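Tryptophan decarboxylase 1 (Oryza sativa subsp. japonica, PDB 6KHO) catalyses the pyridoxal 5'-phosphate-dependent decarboxylation of L-tryptophan to tryptamine and of 5-hydroxy-L-tryptophan to serotonin. Local coordinates at residues F103-N108 with R485-S490; A299-S304 with R431-V436; H329-T334 with Q402-S407. All coordinates share one frame; numbering follows the deposited sequence.

Interaction 1 (F103-N108 with R485-S490); sequences FFPSTN and RFAVGS
The active-site wall of this group II decarboxylase, a fold-type I pyridoxal phosphate enzyme, meets the C-terminal antiparallel sheet where Phe103, Phe104 and Pro105 run beside Arg485, Ala487 and Gly489. The loop carries Phe104, a serotonin-binding residue that also touches the cofactor, and packs against the end of strand 481-487 and the turn that follows. Arg485 is the polar anchor. Both terminal nitrogens of its guanidinium grip one atom, the carbonyl oxygen of Phe103: NH1 lies 2.8 Å from that O and NH2 lies 3.1 Å from it. The oxygen sits near the guanidinium plane, yet the two bonds differ: NH1 approaches in the carbonyl plane on a lone pair, whereas NH2 stands 50° above that plane. A water accepts from both Arg485 NH1 and Phe103 N, reconciling two neighbouring donors that cannot bond each other. The chain of Arg485 bends at chi3 (83°), which turns the guanidinium back over the loop, and its NE and NH2 also bond Ser274 O and Thr273 O, so its orientation is well fixed. Arg485 NH2 is also poised over one face of the Phe104 ring, 3.2 Å from CE1. With Arg485 CZ 4.9 Å from the ring centroid and the two planes 79° apart, this is a cation-pi contact made by the guanidinium edge. Beside the gripped carbonyl, Ala487 CB comes within 3.1 Å of Phe103 O. Farther along, Pro105 lies on the backbone of the turn, its CB 3.5 Å from Ser490 N. A side chain on Gly489 would press against Pro105 CG and the preceding carbonyl. Beyond it, Thr107 turns OG1 to Lys330 O and Met333 N, while its CG2 rests 3.4 Å from Gly489 O.

Interaction 2 (A299-S304 with R431-V436); sequences AAYAGS and RNFALV. With PLP (pyridoxal-5'-phosphate), chain C.
Tyr301 and Ala302, on the turn after strand 294-298, meet Phe433 and Ala434 in the loop just before strand 435-440, joining the cofactor-binding part of the fold to the C-terminal antiparallel sheet. Most of the contact is apolar. Ala302 CB stands over one face of the Phe433 ring, 3.6 Å from its centroid and 15° off the normal, a close CH-pi contact. The opposite face carries Asn432 CB, 3.4 Å above the plane, so the ring lies between the Ala302 methyl and the Asn432 methylene, both displaced toward its rim. The Tyr301 and Phe433 side chains run antiparallel past one another, with Tyr301 CE2 3.9 Å from Phe433 CB. Tyr301 also stacks with Phe104 and Trp331.

The polar part is a single bond across the contact: Ala434 N donates to Tyr301 OH over 3.3 Å, bent to 138°, from a position near the plane of the tyrosine ring. Tyr301 reaches it because CG lies anti to the backbone N (chi1 164°), carrying the hydroxyl across to the loop that leads into the strand. Within 431-436, Arg431 NH1 donates to Phe433 O (2.8 Å) on a lone pair, while its NE forms a salt bridge with Glu416.

The cofactor contact is van der Waals, Ala300 CB lying over the pyridine ring, 3.5 Å from PLP C2. The chemistry implies a mainly dispersive joint in which one modest bond pins the phenol end, probably helping to keep the tyrosine ring beside the cofactor.

Interaction 3 (H329-T334 with Q402-S407); sequences HKWLMT and QEHIRS. With PLP (pyridoxal-5'-phosphate), chain C.
His404 reaches out from helix 386-420 to the backbone of Trp331, its NE2 donating to Trp331 O over 3.0 Å with a nearly straight N-H...O angle of 160°. The oxygen lies close to the imidazole plane, but the donor stands well above the carbonyl plane, off the lone pairs. The torsion that sets this is unusual: chi1 of His404 is 144°, well short of a staggered value. Met333 reaches toward the same ring and lays its end over one face. Its chain is extended and then bent at chi3, which folds CE down to 3.3 Å from His404 CD2 and leaves SD 4.1 Å from the ring centroid, a Met-aromatic contact. Replacing His404 by alanine takes away the ring, which would probably leave Trp331 O without this donor and the Met333 thioether without the face it lies on.

The segment holding Trp331 is the His-Lys cofactor-attachment motif of these decarboxylases: Lys330, the attachment lysine, has NZ joined covalently to PLP C4A at 1.4 Å, though the local geometry of the link is doubtful. Next to it, the indole of Trp331 points at roughly a right angle to the lysine chain and reaches the long helix. Ile405 places CD1 squarely over its five-membered ring, 3.7 Å from the centroid, while CG2 approaches the benzene part, 4.1 Å from CH2. The imidazole of His404 lies oblique to the indole, planes 75° apart, with NE2 3.6 Å from Trp331 CD1. The indole NE1 is bonded to Asp408 OD2, farther along helix 386-420.

All three contacts are buried, and they cluster on one side of the cofactor site. Interactions 1 and 2 both end on the C-terminal antiparallel sheet, on neighbouring strands joined by Phe486 N to Val436 O and Val488 N to Ala434 O; interaction 3 instead fastens the cofactor-lysine segment to helix 386-420. Their chemistry differs accordingly: a charged, water-assisted grip on a carbonyl in interaction 1, mostly aliphatic-aromatic packing in interaction 2, and an imidazole bond with sulfur and methyl groups over rings in interaction 3. Interactions 1 and 3 also reach the second subunit, through Phe103 and Met333 among others, whereas interaction 2 lies wholly within one chain.

Interaction 1 (F103-N108 with R485-S490)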
loop_
_atom_site.group_PDB
_atom_site.type_symbol
_atom_site.label_atom_id
_atom_site.label_comp_id
_atom_site.label_asym_id
_atom_site.label_seq_id
_atom_site.Cartn_x
_atom_site.Cartn_y
_atom_site.Cartn_z
ATOM N N PHE A 103 -1.286 19.359 -9.953
ATOM C CA PHE A 103 -1.858 18.543 -8.868
ATOM C C PHE A 103 -1.429 19.143 -7.528
ATOM O O PHE A 103 -1.670 20.335 -7.294
ATOM C CB PHE A 103 -1.459 17.094 -9.121
ATOM C CG PHE A 103 -1.713 16.650 -10.541
ATOM C CD1 PHE A 103 -2.996 16.688 -11.066
ATOM C CD2 PHE A 103 -0.675 16.232 -11.358
ATOM C CE1 PHE A 103 -3.240 16.307 -12.378
ATOM C CE2 PHE A 103 -0.911 15.844 -12.673
ATOM C CZ PHE A 103 -2.195 15.881 -13.180
ATOM N N PHE A 104 -0.832 18.370 -6.622
ATOM C CA PHE A 104 -0.056 18.926 -5.523
ATOM C C PHE A 104 1.341 18.315 -5.572
ATOM O O PHE A 104 1.494 17.167 -5.985
ATOM C CB PHE A 104 -0.693 18.650 -4.154
ATOM C CG PHE A 104 -2.042 19.291 -3.972
ATOM C CD1 PHE A 104 -2.181 20.676 -3.980
ATOM C CD2 PHE A 104 -3.171 18.508 -3.798
ATOM C CE1 PHE A 104 -3.425 21.259 -3.803
ATOM C CE2 PHE A 104 -4.425 19.093 -3.627
ATOM C CZ PHE A 104 -4.546 20.467 -3.641
ATOM N N PRO A 105 2.379 19.061 -5.206
ATOM C CA PRO A 105 3.734 18.504 -5.294
ATOM C C PRO A 105 3.901 17.307 -4.370
ATOM O O PRO A 105 3.228 17.181 -3.344
ATOM C CB PRO A 105 4.629 19.676 -4.872
ATOM C CG PRO A 105 3.757 20.590 -4.144
ATOM C CD PRO A 105 2.383 20.453 -4.739
ATOM N N SER A 106 4.784 16.393 -4.766
ATOM C CA SER A 106 5.178 15.280 -3.904
ATOM C C SER A 106 6.480 15.708 -3.235
ATOM O O SER A 106 7.570 15.395 -3.716
ATOM C CB SER A 106 5.321 13.989 -4.704
ATOM O OG SER A 106 6.186 14.159 -5.823
ATOM N N THR A 107 6.369 16.456 -2.130
ATOM C CA THR A 107 7.564 17.024 -1.520
ATOM C C THR A 107 8.386 15.917 -0.867
ATOM O O THR A 107 7.855 14.893 -0.430
ATOM C CB THR A 107 7.214 18.129 -0.506
ATOM O OG1 THR A 107 6.508 17.599 0.636
ATOM C CG2 THR A 107 6.356 19.215 -1.172
ATOM N N ASN A 108 9.703 16.103 -0.857
ATOM C CA ASN A 108 10.618 15.030 -0.499
ATOM C C ASN A 108 11.794 15.612 0.279
ATOM O O ASN A 108 11.976 16.833 0.358
ATOM C CB ASN A 108 11.088 14.285 -1.766
ATOM C CG ASN A 108 11.333 12.807 -1.530
ATOM O OD1 ASN A 108 11.322 12.328 -0.391
ATOM N ND2 ASN A 108 11.563 12.070 -2.620
ATOM N N ARG A 485 -4.694 25.670 -12.587
ATOM C CA ARG A 485 -4.100 25.540 -11.262
ATOM C C ARG A 485 -2.597 25.802 -11.321
ATOM O O ARG A 485 -1.909 25.354 -12.245
ATOM C CB ARG A 485 -4.357 24.144 -10.691
ATOM C CG ARG A 485 -5.819 23.822 -10.446
ATOM C CD ARG A 485 -6.001 22.355 -10.074
ATOM N NE ARG A 485 -5.756 22.097 -8.654
ATOM C CZ ARG A 485 -4.585 21.706 -8.153
ATOM N NH1 ARG A 485 -3.526 21.542 -8.949
ATOM N NH2 ARG A 485 -4.463 21.486 -6.847
ATOM N N PHE A 486 -2.095 26.529 -10.323
ATOM C CA PHE A 486 -0.664 26.745 -10.112
ATOM C C PHE A 486 -0.336 26.302 -8.684
ATOM O O PHE A 486 -0.545 27.056 -7.727
ATOM C CB PHE A 486 -0.277 28.208 -10.348
ATOM C CG PHE A 486 1.198 28.416 -10.571
ATOM C CD1 PHE A 486 1.771 28.158 -11.810
ATOM C CD2 PHE A 486 2.013 28.862 -9.539
ATOM C CE1 PHE A 486 3.127 28.350 -12.019
ATOM C CE2 PHE A 486 3.374 29.052 -9.735
ATOM C CZ PHE A 486 3.934 28.796 -10.976
ATOM N N ALA A 487 0.173 25.074 -8.543
ATOM C CA ALA A 487 0.425 24.463 -7.242
ATOM C C ALA A 487 1.915 24.561 -6.935
ATOM O O ALA A 487 2.728 23.837 -7.523
ATOM C CB ALA A 487 -0.057 23.013 -7.230
ATOM N N VAL A 488 2.257 25.456 -6.017
ATOM C CA VAL A 488 3.635 25.761 -5.651
ATOM C C VAL A 488 4.131 24.726 -4.647
ATOM O O VAL A 488 3.356 24.232 -3.821
ATOM C CB VAL A 488 3.703 27.188 -5.066
ATOM C CG1 VAL A 488 4.961 27.396 -4.243
ATOM C CG2 VAL A 488 3.589 28.242 -6.175
ATOM N N GLY A 489 5.422 24.376 -4.725
ATOM C CA GLY A 489 6.051 23.662 -3.628
ATOM C C GLY A 489 6.909 22.452 -3.950
ATOM O O GLY A 489 7.427 21.808 -3.029
ATOM N N SER A 490 7.057 22.106 -5.228
ATOM C CA SER A 490 8.042 21.096 -5.604
ATOM C C SER A 490 9.354 21.352 -4.864
ATOM O O SER A 490 9.804 22.494 -4.759
ATOM C CB SER A 490 8.262 21.119 -7.116
ATOM O OG SER A 490 9.223 20.154 -7.496
HETATM O O HOH W 1 -3.185 20.791 -11.797
#

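Interaction 2 (A299-S304 with R431-V436)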
loop_
_atom_site.group_PDB
_atom_site.type_symbol
_atom_site.label_atom_id
_atom_site.label_comp_id
_atom_site.label_asym_id
_atom_site.label_seq_id
_atom_site.Cartn_x
_atom_site.Cartn_y
_atom_site.Cartn_z
ATOM N N ALA A 299 -7.888 15.821 5.108
ATOM C CA ALA A 299 -6.961 16.944 5.019
ATOM C C ALA A 299 -5.658 16.510 4.366
ATOM O O ALA A 299 -4.573 16.887 4.803
ATOM C CB ALA A 299 -6.691 17.555 6.389
ATOM N N ALA A 300 -5.777 15.725 3.294
ATOM C CA ALA A 300 -4.635 15.034 2.699
ATOM C C ALA A 300 -3.480 15.977 2.402
ATOM O O ALA A 300 -2.318 15.661 2.684
ATOM C CB ALA A 300 -5.077 14.325 1.415
ATOM N N TYR A 301 -3.782 17.138 1.824
ATOM C CA TYR A 301 -2.776 18.132 1.463
ATOM C C TYR A 301 -2.593 19.180 2.553
ATOM O O TYR A 301 -1.501 19.337 3.104
ATOM C CB TYR A 301 -3.184 18.810 0.147
ATOM C CG TYR A 301 -2.455 20.102 -0.161
ATOM C CD1 TYR A 301 -1.116 20.097 -0.574
ATOM C CD2 TYR A 301 -3.111 21.321 -0.066
ATOM C CE1 TYR A 301 -0.457 21.282 -0.869
ATOM C CE2 TYR A 301 -2.465 22.503 -0.349
ATOM C CZ TYR A 301 -1.145 22.483 -0.758
ATOM O OH TYR A 301 -0.515 23.672 -1.038
ATOM N N ALA A 302 -3.660 19.901 2.880
ATOM C CA ALA A 302 -3.539 21.066 3.740
ATOM C C ALA A 302 -3.329 20.716 5.208
ATOM O O ALA A 302 -2.964 21.599 5.982
ATOM C CB ALA A 302 -4.772 21.950 3.588
ATOM N N GLY A 303 -3.559 19.464 5.613
ATOM C CA GLY A 303 -3.259 19.080 6.983
ATOM C C GLY A 303 -1.850 19.445 7.416
ATOM O O GLY A 303 -1.636 19.884 8.550
ATOM N N SER A 304 -0.866 19.272 6.522
ATOM C CA SER A 304 0.518 19.588 6.878
ATOM C C SER A 304 0.694 21.050 7.264
ATOM O O SER A 304 1.526 21.363 8.126
ATOM C CB SER A 304 1.466 19.243 5.727
ATOM O OG SER A 304 1.480 17.857 5.477
ATOM N N ARG A 431 -6.903 32.396 -2.058
ATOM C CA ARG A 431 -5.833 31.422 -1.855
ATOM C C ARG A 431 -5.684 31.149 -0.361
ATOM O O ARG A 431 -5.368 32.061 0.409
ATOM C CB ARG A 431 -4.515 31.931 -2.451
ATOM C CG ARG A 431 -3.284 31.040 -2.180
ATOM C CD ARG A 431 -1.979 31.845 -2.211
ATOM N NE ARG A 431 -2.047 32.983 -1.300
ATOM C CZ ARG A 431 -1.947 32.893 0.024
ATOM N NH1 ARG A 431 -1.754 31.712 0.604
ATOM N NH2 ARG A 431 -2.046 33.983 0.775
ATOM N N ASN A 432 -5.922 29.899 0.050
ATOM C CA ASN A 432 -5.764 29.518 1.452
ATOM C C ASN A 432 -4.380 28.963 1.770
ATOM O O ASN A 432 -3.883 29.154 2.889
ATOM C CB ASN A 432 -6.815 28.474 1.842
ATOM C CG ASN A 432 -8.218 29.042 1.858
ATOM O OD1 ASN A 432 -8.450 30.100 2.430
ATOM N ND2 ASN A 432 -9.157 28.345 1.214
ATOM N N PHE A 433 -3.749 28.276 0.821
ATOM C CA PHE A 433 -2.494 27.586 1.099
ATOM C C PHE A 433 -1.463 27.915 0.027
ATOM O O PHE A 433 -1.144 29.091 -0.166
ATOM C CB PHE A 433 -2.769 26.087 1.234
ATOM C CG PHE A 433 -3.846 25.782 2.260
ATOM C CD1 PHE A 433 -3.582 25.918 3.618
ATOM C CD2 PHE A 433 -5.124 25.419 1.865
ATOM C CE1 PHE A 433 -4.571 25.666 4.562
ATOM C CE2 PHE A 433 -6.121 25.161 2.800
ATOM C CZ PHE A 433 -5.846 25.286 4.153
ATOM N N ALA A 434 -0.927 26.913 -0.677
ATOM C CA ALA A 434 0.117 27.167 -1.666
ATOM C C ALA A 434 -0.361 26.912 -3.092
ATOM O O ALA A 434 0.464 26.755 -4.001
ATOM C CB ALA A 434 1.368 26.336 -1.364
ATOM N N LEU A 435 -1.673 26.872 -3.307
ATOM C CA LEU A 435 -2.256 26.693 -4.629
ATOM C C LEU A 435 -2.977 27.975 -5.029
ATOM O O LEU A 435 -3.774 28.517 -4.252
ATOM C CB LEU A 435 -3.225 25.508 -4.652
ATOM C CG LEU A 435 -4.169 25.370 -5.856
ATOM C CD1 LEU A 435 -3.448 24.752 -7.059
ATOM C CD2 LEU A 435 -5.399 24.557 -5.482
ATOM N N VAL A 436 -2.696 28.452 -6.240
ATOM C CA VAL A 436 -3.353 29.628 -6.805
ATOM C C VAL A 436 -4.164 29.180 -8.013
ATOM O O VAL A 436 -3.632 28.515 -8.910
ATOM C CB VAL A 436 -2.337 30.711 -7.206
ATOM C CG1 VAL A 436 -3.039 31.841 -7.947
ATOM C CG2 VAL A 436 -1.605 31.236 -5.991
HETATM N N1 PLP C . -7.962 13.836 -1.003
HETATM C C2 PLP C . -7.319 15.050 -1.138
HETATM C C2A PLP C . -7.897 16.309 -0.569
HETATM C C3 PLP C . -6.113 15.117 -1.817
HETATM O O3 PLP C . -5.477 16.323 -1.946
HETATM C C4 PLP C . -5.543 13.967 -2.349
HETATM C C4A PLP C . -4.093 13.962 -2.738
HETATM C C5 PLP C . -6.190 12.746 -2.215
HETATM C C6 PLP C . -7.407 12.686 -1.542
HETATM C C5A PLP C . -5.533 11.528 -2.830
HETATM O O4P PLP C . -6.092 10.308 -2.403
HETATM P P PLP C . -5.227 8.933 -2.445
HETATM O O1P PLP C . -4.572 8.759 -3.788
HETATM O O2P PLP C . -6.183 7.807 -2.139
HETATM O O3P PLP C . -4.113 8.950 -1.413
#

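Interaction 3 (H329-T334 with Q402-S407)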
loop_
_atom_site.group_PDB
_atom_site.type_symbol
_atom_site.label_atom_id
_atom_site.label_comp_id
_atom_site.label_asym_id
_atom_site.label_seq_id
_atom_site.Cartn_x
_atom_site.Cartn_y
_atom_site.Cartn_z
ATOM N N HIS A 329 3.067 12.519 2.569
ATOM C CA HIS A 329 3.658 12.405 1.238
ATOM C C HIS A 329 3.136 13.452 0.264
ATOM O O HIS A 329 3.557 13.459 -0.897
ATOM C CB HIS A 329 3.501 10.979 0.670
ATOM C CG HIS A 329 2.116 10.615 0.219
ATOM N ND1 HIS A 329 1.527 9.418 0.566
ATOM C CD2 HIS A 329 1.240 11.235 -0.610
ATOM C CE1 HIS A 329 0.335 9.331 -0.001
ATOM N NE2 HIS A 329 0.137 10.423 -0.719
ATOM N N LYS A 330 2.254 14.345 0.704
ATOM C CA LYS A 330 1.959 15.533 -0.085
ATOM C C LYS A 330 2.917 16.641 0.318
ATOM O O LYS A 330 3.928 16.861 -0.351
ATOM C CB LYS A 330 0.507 15.981 0.105
ATOM C CG LYS A 330 -0.486 14.977 -0.407
ATOM C CD LYS A 330 -1.046 15.383 -1.732
ATOM C CE LYS A 330 -2.491 14.956 -1.821
ATOM N NZ LYS A 330 -2.767 14.331 -3.124
ATOM N N TRP A 331 2.647 17.293 1.450
ATOM C CA TRP A 331 3.302 18.548 1.802
ATOM C C TRP A 331 4.177 18.443 3.055
ATOM O O TRP A 331 4.431 19.458 3.711
ATOM C CB TRP A 331 2.225 19.629 1.985
ATOM C CG TRP A 331 2.671 21.055 1.788
ATOM C CD1 TRP A 331 3.904 21.499 1.373
ATOM C CD2 TRP A 331 1.877 22.226 2.007
ATOM N NE1 TRP A 331 3.913 22.881 1.319
ATOM C CE2 TRP A 331 2.684 23.347 1.711
ATOM C CE3 TRP A 331 0.549 22.437 2.424
ATOM C CZ2 TRP A 331 2.207 24.657 1.819
ATOM C CZ3 TRP A 331 0.084 23.729 2.534
ATOM C CH2 TRP A 331 0.907 24.824 2.231
ATOM N N LEU A 332 4.659 17.257 3.418
ATOM C CA LEU A 332 5.518 17.185 4.603
ATOM C C LEU A 332 6.811 16.413 4.323
ATOM O O LEU A 332 7.328 15.687 5.184
ATOM C CB LEU A 332 4.762 16.593 5.791
ATOM C CG LEU A 332 5.244 17.067 7.166
ATOM C CD1 LEU A 332 4.966 18.557 7.335
ATOM C CD2 LEU A 332 4.609 16.253 8.295
ATOM N N MET A 333 7.348 16.558 3.106
ATOM C CA MET A 333 8.717 16.142 2.753
ATOM C C MET A 333 8.990 14.663 3.004
ATOM O O MET A 333 10.132 14.275 3.264
ATOM C CB MET A 333 9.754 16.983 3.499
ATOM C CG MET A 333 9.908 18.382 2.915
ATOM S SD MET A 333 10.982 19.414 3.918
ATOM C CE MET A 333 9.926 19.711 5.291
ATOM N N THR A 334 7.963 13.827 2.916
ATOM C CA THR A 334 8.088 12.388 3.113
ATOM C C THR A 334 7.670 11.696 1.822
ATOM O O THR A 334 6.527 11.847 1.387
ATOM C CB THR A 334 7.204 11.931 4.278
ATOM O OG1 THR A 334 7.556 12.643 5.480
ATOM C CG2 THR A 334 7.363 10.452 4.516
ATOM N N GLN A 402 7.914 23.938 9.926
ATOM C CA GLN A 402 7.042 25.107 9.835
ATOM C C GLN A 402 7.541 26.096 8.783
ATOM O O GLN A 402 6.746 26.643 8.005
ATOM C CB GLN A 402 6.932 25.790 11.197
ATOM C CG GLN A 402 6.169 24.979 12.241
ATOM C CD GLN A 402 6.178 25.656 13.598
ATOM O OE1 GLN A 402 7.209 26.178 14.025
ATOM N NE2 GLN A 402 5.031 25.660 14.278
ATOM N N GLU A 403 8.850 26.358 8.748
ATOM C CA GLU A 403 9.355 27.318 7.767
ATOM C C GLU A 403 9.228 26.781 6.345
ATOM O O GLU A 403 9.074 27.564 5.404
ATOM C CB GLU A 403 10.800 27.704 8.093
ATOM C CG GLU A 403 11.400 28.855 7.251
ATOM C CD GLU A 403 10.396 29.963 6.865
ATOM O OE1 GLU A 403 9.685 30.503 7.751
ATOM O OE2 GLU A 403 10.330 30.305 5.662
ATOM N N HIS A 404 9.258 25.454 6.171
ATOM C CA HIS A 404 8.998 24.857 4.862
ATOM C C HIS A 404 7.566 25.138 4.396
ATOM O O HIS A 404 7.349 25.526 3.243
ATOM C CB HIS A 404 9.303 23.349 4.917
ATOM C CG HIS A 404 8.388 22.491 4.087
ATOM N ND1 HIS A 404 8.481 22.410 2.713
ATOM C CD2 HIS A 404 7.392 21.643 4.445
ATOM C CE1 HIS A 404 7.569 21.570 2.258
ATOM N NE2 HIS A 404 6.892 21.091 3.289
ATOM N N ILE A 405 6.577 24.971 5.279
ATOM C CA ILE A 405 5.203 25.356 4.932
ATOM C C ILE A 405 5.142 26.837 4.566
ATOM O O ILE A 405 4.590 27.217 3.526
ATOM C CB ILE A 405 4.233 25.040 6.088
ATOM C CG1 ILE A 405 4.175 23.540 6.395
ATOM C CG2 ILE A 405 2.830 25.620 5.795
ATOM C CD1 ILE A 405 3.658 22.690 5.257
ATOM N N ARG A 406 5.704 27.694 5.425
ATOM C CA ARG A 406 5.528 29.140 5.279
ATOM C C ARG A 406 6.225 29.679 4.034
ATOM O O ARG A 406 5.718 30.602 3.383
ATOM C CB ARG A 406 6.041 29.851 6.531
ATOM C CG ARG A 406 5.210 29.528 7.761
ATOM C CD ARG A 406 5.854 29.990 9.060
ATOM N NE ARG A 406 4.898 29.928 10.163
ATOM C CZ ARG A 406 5.235 29.827 11.447
ATOM N NH1 ARG A 406 6.511 29.778 11.804
ATOM N NH2 ARG A 406 4.291 29.772 12.376
ATOM N N SER A 407 7.396 29.136 3.694
ATOM C CA SER A 407 8.090 29.608 2.505
ATOM C C SER A 407 7.362 29.189 1.233
ATOM O O SER A 407 7.373 29.935 0.246
ATOM C CB SER A 407 9.542 29.116 2.503
ATOM O OG SER A 407 9.607 27.700 2.541
HETATM N N1 PLP C . -7.962 13.836 -1.003
HETATM C C2 PLP C . -7.319 15.050 -1.138
HETATM C C2A PLP C . -7.897 16.309 -0.569
HETATM C C3 PLP C . -6.113 15.117 -1.817
HETATM O O3 PLP C . -5.477 16.323 -1.946
HETATM C C4 PLP C . -5.543 13.967 -2.349
HETATM C C4A PLP C . -4.093 13.962 -2.738
HETATM C C5 PLP C . -6.190 12.746 -2.215
HETATM C C6 PLP C . -7.407 12.686 -1.542
HETATM C C5A PLP C . -5.533 11.528 -2.830
HETATM O O4P PLP C . -6.092 10.308 -2.403
HETATM P P PLP C . -5.227 8.933 -2.445
HETATM O O1P PLP C . -4.572 8.759 -3.788
HETATM O O2P PLP C . -6.183 7.807 -2.139
HETATM O O3P PLP C . -4.113 8.950 -1.413
#